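Local coordinates for protein DynF (Micromonospora chersina, PDB 6UBL) that is of unknown function in dynemicin biosynthesis but holds palmitic acid inside a beta barrel, and so probably binds a long hydrophobic pathway molecule, at residues Val18-Ala23 against Ile37-Ile42; Trp63-Arg68 against Asn84-Lys89; Met133-Ile138 against Ile154-Asp159. All coordinates share one frame; numbering follows the deposited sequence. Where two conformers were deposited one is given.

In the fold
Contacts 1, 2 and 3 follow one another along the chain, each closing before the next opens, and all three reach the palmitic acid held within the beta barrel. Contact 1 sets strand 20-21 beside strand 37-50; contact 2 pairs strand 54-68 with strand 81-92; contact 3 pairs strand 129-141 with strand 154-161. Strands 37-50 and 54-68 are neighbours, and the centres of contacts 1 and 2 lie about 8 Å apart, joined by the D38-R68 salt bridge. Contacts 2 and 3, about 11 Å between centres, meet where L85 packs on V135. Contacts 1 and 3, about 18 Å between centres, do not touch. Together they line the lipid from its carboxyl group to its tail.

Contact 1 of 3, residues Val18-Ala23 against Ile37-Ile42; sequences VPNVYA and IDNLGI. With PLM (palmitic acid), chain C.
N39 reaches across to the short strand 20-21 and grips it with both hydrogens of its side-chain amide. One goes from ND2 to N20 OD1 at 3.0 Å, nearly straight (173°) and on a lone pair in the carbonyl plane; the other goes to V21 O, also at 3.0 Å, but from above the carbonyl plane. V21 O takes a second bond from N39 N, so two donors of one residue hold it. The backbones run parallel here: I37 N donates to P19 O, and V21 N returns a bond to I37 O, each 2.8 Å long. On the far side of the amide, N39 OD1 accepts from R65 NE and from a water, which lies 2.6 Å from Y22 OH. With CG anti to its carbonyl carbon (chi1 -62°), Y22 slants its ring across the N39 amide, Y22 CE1 3.5 Å from N39 ND2 and the planes 23° apart. N20 OD1 is likewise shared, receiving R65 NH2 as well as N39. Facing the other way, D38 is held in place by R68 and Y205, and its OD2 lies 2.6 Å from PLM O1, so close that one of the two acids probably carries a proton. N39 N and ND2 thus fix the short strand beside the start of strand 37-50, N39 OD1 and N20 OD1 tie the junction to R65 of the next strand, and on the lipid side two acid groups meet that would probably repel without that proton.

Contact 2 of 3, residues Trp63-Arg68 against Asn84-Lys89; sequences WVRVVR and NLIEMK. With PLM (palmitic acid), chain C.
W63 lays one face of its indole over the start of K89, whose CB sits 3.4 Å above the ring plane, offset toward the rim. CG of W63 stands between the backbone N and the carbonyl carbon (chi1 50°), which turns the ring across the neighbouring strand instead of along its own. The far end of the indole meets E87: CG of E87 lies at the ring edge, in plane, and CD of E87 is 3.7 Å from W63 CH2, with the carboxylate turned 88° from the ring. Replacing W63 by an alanine is likely to uncover K89 CB and leave the E87 side chain with one flank unsupported. E87 runs beside R65 and points the same way; its OE1 receives R65 NH1 at 2.9 Å in a salt bridge, met nearly along the C-O axis, although the two flat groups are 80° apart. I86 CD1 covers one face of the guanidinium, 4.0 Å from R65 NH1. R65 has further partners on segments 18-23 and 37-42, which help fix its rotation. On the opposite face of the sheet V64, V66, L85 and M88 are apolar: L85 CD1 is 3.6 Å from V64 CB and also touches V66 CG2, while V64 and M88 lie side by side. This face fronts the lipid; M88 SD, in the conformer given, lies near its chain, and R68, salt-bridged to D38, brings a charge near its acid group, with R68 CD 3.4 Å from PLM O2. Backbone bonds tie W63 to K89, R65 to E87 and I86, and V67 to N84. I86 and E87 both oppose R65, the signature of a classic beta bulge, set in an antiparallel barrel wall with a mixed outer face, polar, aromatic and aliphatic, and a largely apolar one toward the lipid.

Contact 3 of 3, residues Met133-Ile138 against Ile154-Asp159; sequences MAVGAI and IILTID. With PLM (palmitic acid), chain C.
V135 and L156 meet obliquely on the face of the sheet that looks into the barrel, their methyls V135 CG2 and L156 CD1 only 3.4 Å apart, tighter than usual van der Waals contact. L156 CD1 also lies beside the palmitic acid, near PLM CA, at a distance short enough to be doubtful. CG of L156 is anti to the carbonyl carbon (chi1 -60°), and this sends the branch toward the lipid. M133, on the same face, turns its end away from the partner strand: bent at chi2 and chi3, it packs on T83 and L85, and its CB passes the chain at PLM C6. Farther along, I154 CD1 approaches the end of the lipid, 3.8 Å from PLM CG, and A137 CB lies close to the same carbon. The other face carries A134 and I155; the small methyl of A134, its CB, is met by I155 CD1 at 3.7 Å, and E152 of the second subunit packs against both residues. Four backbone bonds in two hydrogen-bonded pairs clamp the strands: M133 N to L156 O and L156 N to M133 O, both 2.8 Å, and V135 N to I154 O and I154 N to V135 O, both 2.9 Å. Past V135 and I154 the strands part, and the N150 side chain bonds V135 O and A137 N. Since the side chains meeting across this stretch are all hydrocarbon, with the polar backbone atoms of the two pairs bonded to each other, the inner face offers the aliphatic chain a largely hydrocarbon surface, consistent with a pocket that holds its ligand here by shape and hydrophobicity.

Contact 1 of 3, residues Val18-Ala23 against Ile37-Ile42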
loop_
_atom_site.group_PDB
_atom_site.type_symbol
_atom_site.label_atom_id
_atom_site.label_comp_id
_atom_site.label_asym_id
_atom_site.label_seq_id
_atom_site.Cartn_x
_atom_site.Cartn_y
_atom_site.Cartn_z
ATOM N N VAL A 18 11.206 25.852 7.151
ATOM C CA VAL A 18 12.017 25.060 6.230
ATOM C C VAL A 18 12.049 25.773 4.878
ATOM O O VAL A 18 10.977 26.017 4.296
ATOM C CB VAL A 18 11.465 23.638 6.086
ATOM C CG1 VAL A 18 12.348 22.818 5.162
ATOM C CG2 VAL A 18 11.349 22.983 7.463
ATOM N N PRO A 19 13.221 26.138 4.361
ATOM C CA PRO A 19 13.259 26.915 3.118
ATOM C C PRO A 19 12.964 26.069 1.890
ATOM O O PRO A 19 13.294 24.883 1.807
ATOM C CB PRO A 19 14.701 27.434 3.063
ATOM C CG PRO A 19 15.484 26.366 3.756
ATOM C CD PRO A 19 14.576 25.868 4.871
ATOM N N ASN A 20 12.345 26.715 0.914
ATOM C CA ASN A 20 12.203 26.125 -0.402
ATOM C C ASN A 20 13.540 26.112 -1.129
ATOM O O ASN A 20 14.382 27.007 -0.967
ATOM C CB ASN A 20 11.180 26.931 -1.187
ATOM C CG ASN A 20 9.766 26.531 -0.859
ATOM O OD1 ASN A 20 9.251 25.542 -1.367
ATOM N ND2 ASN A 20 9.149 27.263 0.069
ATOM N N VAL A 21 13.724 25.075 -1.937
ATOM C CA VAL A 21 14.894 24.913 -2.783
ATOM C C VAL A 21 14.428 24.913 -4.230
ATOM O O VAL A 21 13.504 24.171 -4.597
ATOM C CB VAL A 21 15.656 23.620 -2.455
ATOM C CG1 VAL A 21 16.966 23.572 -3.218
ATOM C CG2 VAL A 21 15.900 23.507 -0.949
ATOM N N TYR A 22 15.070 25.746 -5.047
ATOM C CA TYR A 22 14.705 25.938 -6.442
ATOM C C TYR A 22 15.933 25.758 -7.320
ATOM O O TYR A 22 17.049 25.544 -6.837
ATOM C CB TYR A 22 14.184 27.362 -6.660
ATOM C CG TYR A 22 12.947 27.680 -5.868
ATOM C CD1 TYR A 22 11.724 27.138 -6.221
ATOM C CD2 TYR A 22 13.014 28.508 -4.772
ATOM C CE1 TYR A 22 10.589 27.431 -5.493
ATOM C CE2 TYR A 22 11.895 28.806 -4.029
ATOM C CZ TYR A 22 10.682 28.264 -4.408
ATOM O OH TYR A 22 9.560 28.568 -3.665
ATOM N N ALA A 23 15.706 25.849 -8.632
ATOM C CA ALA A 23 16.788 25.760 -9.606
ATOM C C ALA A 23 17.941 26.686 -9.240
ATOM O O ALA A 23 17.735 27.817 -8.791
ATOM C CB ALA A 23 16.267 26.125 -10.999
ATOM N N ILE A 37 12.531 22.228 1.236
ATOM C CA ILE A 37 11.402 21.782 0.434
ATOM C C ILE A 37 11.876 21.759 -1.011
ATOM O O ILE A 37 12.110 22.816 -1.611
ATOM C CB ILE A 37 10.189 22.706 0.602
ATOM C CG1 ILE A 37 9.765 22.797 2.069
ATOM C CG2 ILE A 37 9.041 22.180 -0.256
ATOM C CD1 ILE A 37 8.734 23.867 2.338
ATOM N N ASP A 38 11.985 20.566 -1.590
ATOM C CA ASP A 38 12.467 20.439 -2.956
ATOM C C ASP A 38 11.324 20.717 -3.923
ATOM O O ASP A 38 10.255 20.104 -3.826
ATOM C CB ASP A 38 13.013 19.026 -3.175
ATOM C CG ASP A 38 14.241 18.740 -2.333
ATOM O OD1 ASP A 38 15.027 19.672 -2.092
ATOM O OD2 ASP A 38 14.413 17.581 -1.902
ATOM N N ASN A 39 11.562 21.625 -4.869
ATOM C CA ASN A 39 10.605 21.947 -5.927
ATOM C C ASN A 39 11.158 21.301 -7.186
ATOM O O ASN A 39 12.101 21.811 -7.787
ATOM C CB ASN A 39 10.459 23.452 -6.075
ATOM C CG ASN A 39 9.809 24.095 -4.858
ATOM O OD1 ASN A 39 8.594 24.310 -4.834
ATOM N ND2 ASN A 39 10.608 24.385 -3.840
ATOM N N LEU A 40 10.588 20.161 -7.569
ATOM C CA LEU A 40 11.196 19.286 -8.560
ATOM C C LEU A 40 10.261 18.968 -9.716
ATOM O O LEU A 40 9.061 18.763 -9.524
ATOM C CB LEU A 40 11.593 17.956 -7.902
ATOM C CG LEU A 40 12.656 18.019 -6.815
ATOM C CD1 LEU A 40 12.614 16.739 -5.982
ATOM C CD2 LEU A 40 14.023 18.224 -7.432
ATOM N N GLY A 41 10.840 18.863 -10.908
ATOM C CA GLY A 41 10.097 18.352 -12.034
ATOM C C GLY A 41 9.950 16.839 -11.967
ATOM O O GLY A 41 10.724 16.144 -11.307
ATOM N N ILE A 42 8.933 16.333 -12.666
ATOM C CA ILE A 42 8.659 14.900 -12.713
ATOM C C ILE A 42 7.825 14.600 -13.950
ATOM O O ILE A 42 7.009 15.412 -14.379
ATOM C CB ILE A 42 7.959 14.427 -11.412
ATOM C CG1 ILE A 42 7.719 12.909 -11.446
ATOM C CG2 ILE A 42 6.631 15.152 -11.207
ATOM C CD1 ILE A 42 7.158 12.345 -10.154
HETATM C C1 PLM C . 13.531 14.367 -1.984
HETATM O O1 PLM C . 12.906 15.477 -2.277
HETATM O O2 PLM C . 14.664 14.327 -1.580
HETATM C C2 PLM C . 12.713 13.136 -2.220
HETATM C C3 PLM C . 12.034 13.050 -3.562
HETATM C C4 PLM C . 11.304 11.743 -3.639
HETATM C C5 PLM C . 10.081 11.758 -4.477
HETATM C C6 PLM C . 9.349 10.438 -4.430
HETATM C C7 PLM C . 8.868 10.035 -5.797
HETATM C C8 PLM C . 8.143 11.153 -6.504
HETATM C C9 PLM C . 6.883 11.595 -5.812
HETATM C CA PLM C . 5.670 10.881 -6.343
HETATM C CB PLM C . 5.221 11.452 -7.674
HETATM C CC PLM C . 3.727 11.512 -7.784
HETATM C CD PLM C . 3.117 10.508 -8.724
HETATM C CE PLM C . 1.715 10.155 -8.297
HETATM C CF PLM C . 0.841 9.582 -9.370
HETATM C CG PLM C . -0.527 9.283 -8.870
HETATM O O HOH W 1 7.560 27.021 -4.426
#

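Contact 2 of 3, residues Trp63-Arg68 against Asn84-Lys89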
loop_
_atom_site.group_PDB
_atom_site.type_symbol
_atom_site.label_atom_id
_atom_site.label_comp_id
_atom_site.label_asym_id
_atom_site.label_seq_id
_atom_site.Cartn_x
_atom_site.Cartn_y
_atom_site.Cartn_z
ATOM N N TRP A 63 5.105 18.603 -11.608
ATOM C CA TRP A 63 6.039 18.924 -10.545
ATOM C C TRP A 63 5.523 18.395 -9.217
ATOM O O TRP A 63 4.333 18.098 -9.053
ATOM C CB TRP A 63 6.291 20.432 -10.472
ATOM C CG TRP A 63 5.049 21.272 -10.452
ATOM C CD1 TRP A 63 4.465 21.895 -11.518
ATOM C CD2 TRP A 63 4.244 21.600 -9.308
ATOM N NE1 TRP A 63 3.354 22.588 -11.112
ATOM C CE2 TRP A 63 3.188 22.422 -9.764
ATOM C CE3 TRP A 63 4.309 21.275 -7.953
ATOM C CZ2 TRP A 63 2.210 22.926 -8.910
ATOM C CZ3 TRP A 63 3.334 21.775 -7.104
ATOM C CH2 TRP A 63 2.301 22.587 -7.579
ATOM N N VAL A 64 6.454 18.264 -8.278
ATOM C CA VAL A 64 6.158 17.905 -6.902
ATOM C C VAL A 64 6.940 18.842 -5.993
ATOM O O VAL A 64 8.001 19.360 -6.357
ATOM C CB VAL A 64 6.496 16.444 -6.571
ATOM C CG1 VAL A 64 5.593 15.489 -7.336
ATOM C CG2 VAL A 64 7.966 16.156 -6.878
ATOM N N ARG A 65 6.402 19.054 -4.797
ATOM C CA ARG A 65 7.074 19.767 -3.715
ATOM C C ARG A 65 7.165 18.788 -2.548
ATOM O O ARG A 65 6.137 18.288 -2.065
ATOM C CB ARG A 65 6.313 21.039 -3.366
ATOM C CG ARG A 65 6.263 22.026 -4.555
ATOM C CD ARG A 65 5.585 23.344 -4.217
ATOM N NE ARG A 65 6.298 23.993 -3.128
ATOM C CZ ARG A 65 5.749 24.281 -1.958
ATOM N NH1 ARG A 65 4.469 24.033 -1.736
ATOM N NH2 ARG A 65 6.481 24.842 -1.009
ATOM N N VAL A 66 8.395 18.494 -2.117
ATOM C CA VAL A 66 8.658 17.456 -1.127
ATOM C C VAL A 66 9.484 18.076 -0.010
ATOM O O VAL A 66 10.599 18.552 -0.250
ATOM C CB VAL A 66 9.406 16.259 -1.734
ATOM C CG1 VAL A 66 9.745 15.234 -0.663
ATOM C CG2 VAL A 66 8.585 15.624 -2.867
ATOM N N VAL A 67 8.944 18.079 1.211
ATOM C CA VAL A 67 9.704 18.548 2.367
ATOM C C VAL A 67 10.521 17.393 2.932
ATOM O O VAL A 67 10.050 16.244 3.018
ATOM C CB VAL A 67 8.793 19.164 3.445
ATOM C CG1 VAL A 67 7.817 18.152 3.991
ATOM C CG2 VAL A 67 9.653 19.742 4.574
ATOM N N ARG A 68 11.757 17.700 3.312
ATOM C CA ARG A 68 12.666 16.759 3.942
ATOM C C ARG A 68 12.877 17.145 5.399
ATOM O O ARG A 68 13.039 18.328 5.726
ATOM C CB ARG A 68 14.028 16.745 3.252
ATOM C CG ARG A 68 14.060 16.069 1.895
ATOM C CD ARG A 68 15.436 16.181 1.208
ATOM N NE ARG A 68 15.660 17.475 0.585
ATOM C CZ ARG A 68 16.277 18.502 1.152
ATOM N NH1 ARG A 68 16.778 18.407 2.379
ATOM N NH2 ARG A 68 16.414 19.642 0.478
ATOM N N ASN A 84 7.728 14.359 3.277
ATOM C CA ASN A 84 6.303 14.455 3.003
ATOM C C ASN A 84 6.150 15.071 1.617
ATOM O O ASN A 84 6.827 16.049 1.294
ATOM C CB ASN A 84 5.530 15.379 3.958
ATOM C CG ASN A 84 5.352 14.840 5.378
ATOM O OD1 ASN A 84 4.874 15.577 6.248
ATOM N ND2 ASN A 84 5.696 13.576 5.622
ATOM N N LEU A 85 5.227 14.541 0.823
ATOM C CA LEU A 85 4.840 15.151 -0.445
ATOM C C LEU A 85 3.729 16.142 -0.116
ATOM O O LEU A 85 2.639 15.743 0.294
ATOM C CB LEU A 85 4.369 14.070 -1.413
ATOM C CG LEU A 85 3.820 14.485 -2.766
ATOM C CD1 LEU A 85 4.830 15.319 -3.525
ATOM C CD2 LEU A 85 3.429 13.243 -3.566
ATOM N N ILE A 86 4.015 17.438 -0.258
ATOM C CA ILE A 86 3.101 18.470 0.228
ATOM C C ILE A 86 2.291 19.161 -0.865
ATOM O O ILE A 86 1.281 19.817 -0.547
ATOM C CB ILE A 86 3.795 19.523 1.117
ATOM C CG1 ILE A 86 4.808 20.357 0.320
ATOM C CG2 ILE A 86 4.480 18.866 2.303
ATOM C CD1 ILE A 86 5.437 21.490 1.142
ATOM N N GLU A 87 2.693 19.036 -2.126
ATOM C CA GLU A 87 1.920 19.623 -3.208
ATOM C C GLU A 87 2.382 18.958 -4.496
ATOM O O GLU A 87 3.554 18.582 -4.621
ATOM C CB GLU A 87 2.153 21.142 -3.319
ATOM C CG GLU A 87 1.084 21.867 -4.133
ATOM C CD GLU A 87 1.260 23.373 -4.142
ATOM O OE1 GLU A 87 2.309 23.856 -3.678
ATOM O OE2 GLU A 87 0.327 24.083 -4.591
ATOM N N MET A 88 1.445 18.776 -5.428
ATOM C CA MET A 88 1.738 18.158 -6.712
ATOM C C MET A 88 0.833 18.764 -7.773
ATOM O O MET A 88 -0.268 19.244 -7.477
ATOM C CB MET A 88 1.490 16.648 -6.667
ATOM C CG MET A 88 1.789 15.891 -7.953
ATOM S SD MET A 88 1.705 14.119 -7.630
ATOM C CE MET A 88 -0.012 13.888 -7.205
ATOM N N LYS A 89 1.316 18.748 -9.011
ATOM C CA LYS A 89 0.449 18.938 -10.170
ATOM C C LYS A 89 1.096 18.196 -11.332
ATOM O O LYS A 89 2.203 18.551 -11.752
ATOM C CB LYS A 89 0.256 20.416 -10.529
ATOM C CG LYS A 89 -0.746 20.607 -11.674
ATOM C CD LYS A 89 -1.107 22.067 -11.941
ATOM C CE LYS A 89 -2.334 22.181 -12.859
ATOM N NZ LYS A 89 -2.821 23.582 -13.025
HETATM C C1 PLM C . 13.531 14.367 -1.984
HETATM O O1 PLM C . 12.906 15.477 -2.277
HETATM O O2 PLM C . 14.664 14.327 -1.580
HETATM C C2 PLM C . 12.713 13.136 -2.220
HETATM C C3 PLM C . 12.034 13.050 -3.562
HETATM C C4 PLM C . 11.304 11.743 -3.639
HETATM C C5 PLM C . 10.081 11.758 -4.477
HETATM C C6 PLM C . 9.349 10.438 -4.430
HETATM C C7 PLM C . 8.868 10.035 -5.797
HETATM C C8 PLM C . 8.143 11.153 -6.504
HETATM C C9 PLM C . 6.883 11.595 -5.812
HETATM C CA PLM C . 5.670 10.881 -6.343
HETATM C CB PLM C . 5.221 11.452 -7.674
HETATM C CC PLM C . 3.727 11.512 -7.784
HETATM C CD PLM C . 3.117 10.508 -8.724
HETATM C CE PLM C . 1.715 10.155 -8.297
HETATM C CF PLM C . 0.841 9.582 -9.370
HETATM C CG PLM C . -0.527 9.283 -8.870
#

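Contact 3 of 3, residues Met133-Ile138 against Ile154-Asp159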
loop_
_atom_site.group_PDB
_atom_site.type_symbol
_atom_site.label_atom_id
_atom_site.label_comp_id
_atom_site.label_asym_id
_atom_site.label_seq_id
_atom_site.Cartn_x
_atom_site.Cartn_y
_atom_site.Cartn_z
ATOM N N MET A 133 7.697 6.579 -1.134
ATOM C CA MET A 133 6.688 7.586 -0.829
ATOM C C MET A 133 5.330 6.917 -1.002
ATOM O O MET A 133 5.097 6.226 -1.999
ATOM C CB MET A 133 6.830 8.777 -1.791
ATOM C CG MET A 133 5.874 9.933 -1.536
ATOM S SD MET A 133 6.274 10.888 -0.050
ATOM C CE MET A 133 7.615 11.926 -0.667
ATOM N N ALA A 134 4.442 7.129 -0.035
ATOM C CA ALA A 134 3.093 6.572 -0.036
ATOM C C ALA A 134 2.122 7.728 -0.242
ATOM O O ALA A 134 2.097 8.658 0.568
ATOM C CB ALA A 134 2.805 5.870 1.297
ATOM N N VAL A 135 1.351 7.686 -1.330
ATOM C CA VAL A 135 0.659 8.866 -1.835
ATOM C C VAL A 135 -0.846 8.665 -1.883
ATOM O O VAL A 135 -1.334 7.661 -2.410
ATOM C CB VAL A 135 1.187 9.260 -3.225
ATOM C CG1 VAL A 135 0.402 10.427 -3.807
ATOM C CG2 VAL A 135 2.664 9.604 -3.146
ATOM N N GLY A 136 -1.572 9.663 -1.387
ATOM C CA GLY A 136 -3.011 9.788 -1.610
ATOM C C GLY A 136 -3.278 10.860 -2.649
ATOM O O GLY A 136 -2.998 12.038 -2.413
ATOM N N ALA A 137 -3.807 10.468 -3.804
ATOM C CA ALA A 137 -3.940 11.364 -4.940
ATOM C C ALA A 137 -5.394 11.584 -5.334
ATOM O O ALA A 137 -6.296 10.843 -4.936
ATOM C CB ALA A 137 -3.170 10.813 -6.151
ATOM N N ILE A 138 -5.596 12.623 -6.149
ATOM C CA ILE A 138 -6.864 12.897 -6.813
ATOM C C ILE A 138 -6.592 12.929 -8.308
ATOM O O ILE A 138 -5.694 13.652 -8.758
ATOM C CB ILE A 138 -7.438 14.260 -6.389
ATOM C CG1 ILE A 138 -7.605 14.329 -4.865
ATOM C CG2 ILE A 138 -8.766 14.518 -7.107
ATOM C CD1 ILE A 138 -8.671 13.417 -4.353
ATOM N N ILE A 154 -0.704 4.864 -3.018
ATOM C CA ILE A 154 0.160 4.490 -4.130
ATOM C C ILE A 154 1.599 4.535 -3.634
ATOM O O ILE A 154 2.077 5.585 -3.190
ATOM C CB ILE A 154 -0.049 5.424 -5.331
ATOM C CG1 ILE A 154 -1.488 5.348 -5.825
ATOM C CG2 ILE A 154 0.933 5.053 -6.442
ATOM C CD1 ILE A 154 -1.916 6.527 -6.677
ATOM N N ILE A 155 2.283 3.398 -3.707
ATOM C CA ILE A 155 3.641 3.268 -3.203
ATOM C C ILE A 155 4.592 3.560 -4.358
ATOM O O ILE A 155 4.609 2.835 -5.365
ATOM C CB ILE A 155 3.881 1.862 -2.641
ATOM C CG1 ILE A 155 2.909 1.551 -1.489
ATOM C CG2 ILE A 155 5.347 1.701 -2.243
ATOM C CD1 ILE A 155 2.867 2.548 -0.353
ATOM N N LEU A 156 5.378 4.631 -4.230
ATOM C CA LEU A 156 6.286 5.076 -5.285
ATOM C C LEU A 156 7.713 4.949 -4.773
ATOM O O LEU A 156 8.021 5.396 -3.665
ATOM C CB LEU A 156 6.009 6.535 -5.645
ATOM C CG LEU A 156 4.576 6.714 -6.146
ATOM C CD1 LEU A 156 4.066 8.109 -5.896
ATOM C CD2 LEU A 156 4.502 6.381 -7.633
ATOM N N THR A 157 8.574 4.336 -5.564
ATOM C CA THR A 157 9.901 3.963 -5.108
ATOM C C THR A 157 10.967 4.452 -6.072
ATOM O O THR A 157 10.758 4.523 -7.280
ATOM C CB THR A 157 10.011 2.448 -4.921
ATOM O OG1 THR A 157 9.725 1.781 -6.153
ATOM C CG2 THR A 157 9.037 1.977 -3.847
ATOM N N ILE A 158 12.111 4.814 -5.503
ATOM C CA ILE A 158 13.318 5.109 -6.254
ATOM C C ILE A 158 14.443 4.325 -5.593
ATOM O O ILE A 158 14.729 4.527 -4.405
ATOM C CB ILE A 158 13.660 6.609 -6.273
ATOM C CG1 ILE A 158 12.515 7.433 -6.845
ATOM C CG2 ILE A 158 14.940 6.818 -7.085
ATOM C CD1 ILE A 158 12.723 8.931 -6.685
ATOM N N ASP A 159 15.102 3.472 -6.367
ATOM C CA ASP A 159 16.233 2.686 -5.899
ATOM C C ASP A 159 17.522 3.355 -6.353
ATOM O O ASP A 159 17.518 4.316 -7.132
ATOM C CB ASP A 159 16.120 1.255 -6.424
ATOM C CG ASP A 159 14.847 0.554 -5.929
ATOM O OD1 ASP A 159 14.535 0.658 -4.732
ATOM O OD2 ASP A 159 14.158 -0.083 -6.749
HETATM C C1 PLM C . 13.531 14.367 -1.984
HETATM O O1 PLM C . 12.906 15.477 -2.277
HETATM O O2 PLM C . 14.664 14.327 -1.580
HETATM C C2 PLM C . 12.713 13.136 -2.220
HETATM C C3 PLM C . 12.034 13.050 -3.562
HETATM C C4 PLM C . 11.304 11.743 -3.639
HETATM C C5 PLM C . 10.081 11.758 -4.477
HETATM C C6 PLM C . 9.349 10.438 -4.430
HETATM C C7 PLM C . 8.868 10.035 -5.797
HETATM C C8 PLM C . 8.143 11.153 -6.504
HETATM C C9 PLM C . 6.883 11.595 -5.812
HETATM C CA PLM C . 5.670 10.881 -6.343
HETATM C CB PLM C . 5.221 11.452 -7.674
HETATM C CC PLM C . 3.727 11.512 -7.784
HETATM C CD PLM C . 3.117 10.508 -8.724
HETATM C CE PLM C . 1.715 10.155 -8.297
HETATM C CF PLM C . 0.841 9.582 -9.370
HETATM C CG PLM C . -0.527 9.283 -8.870
#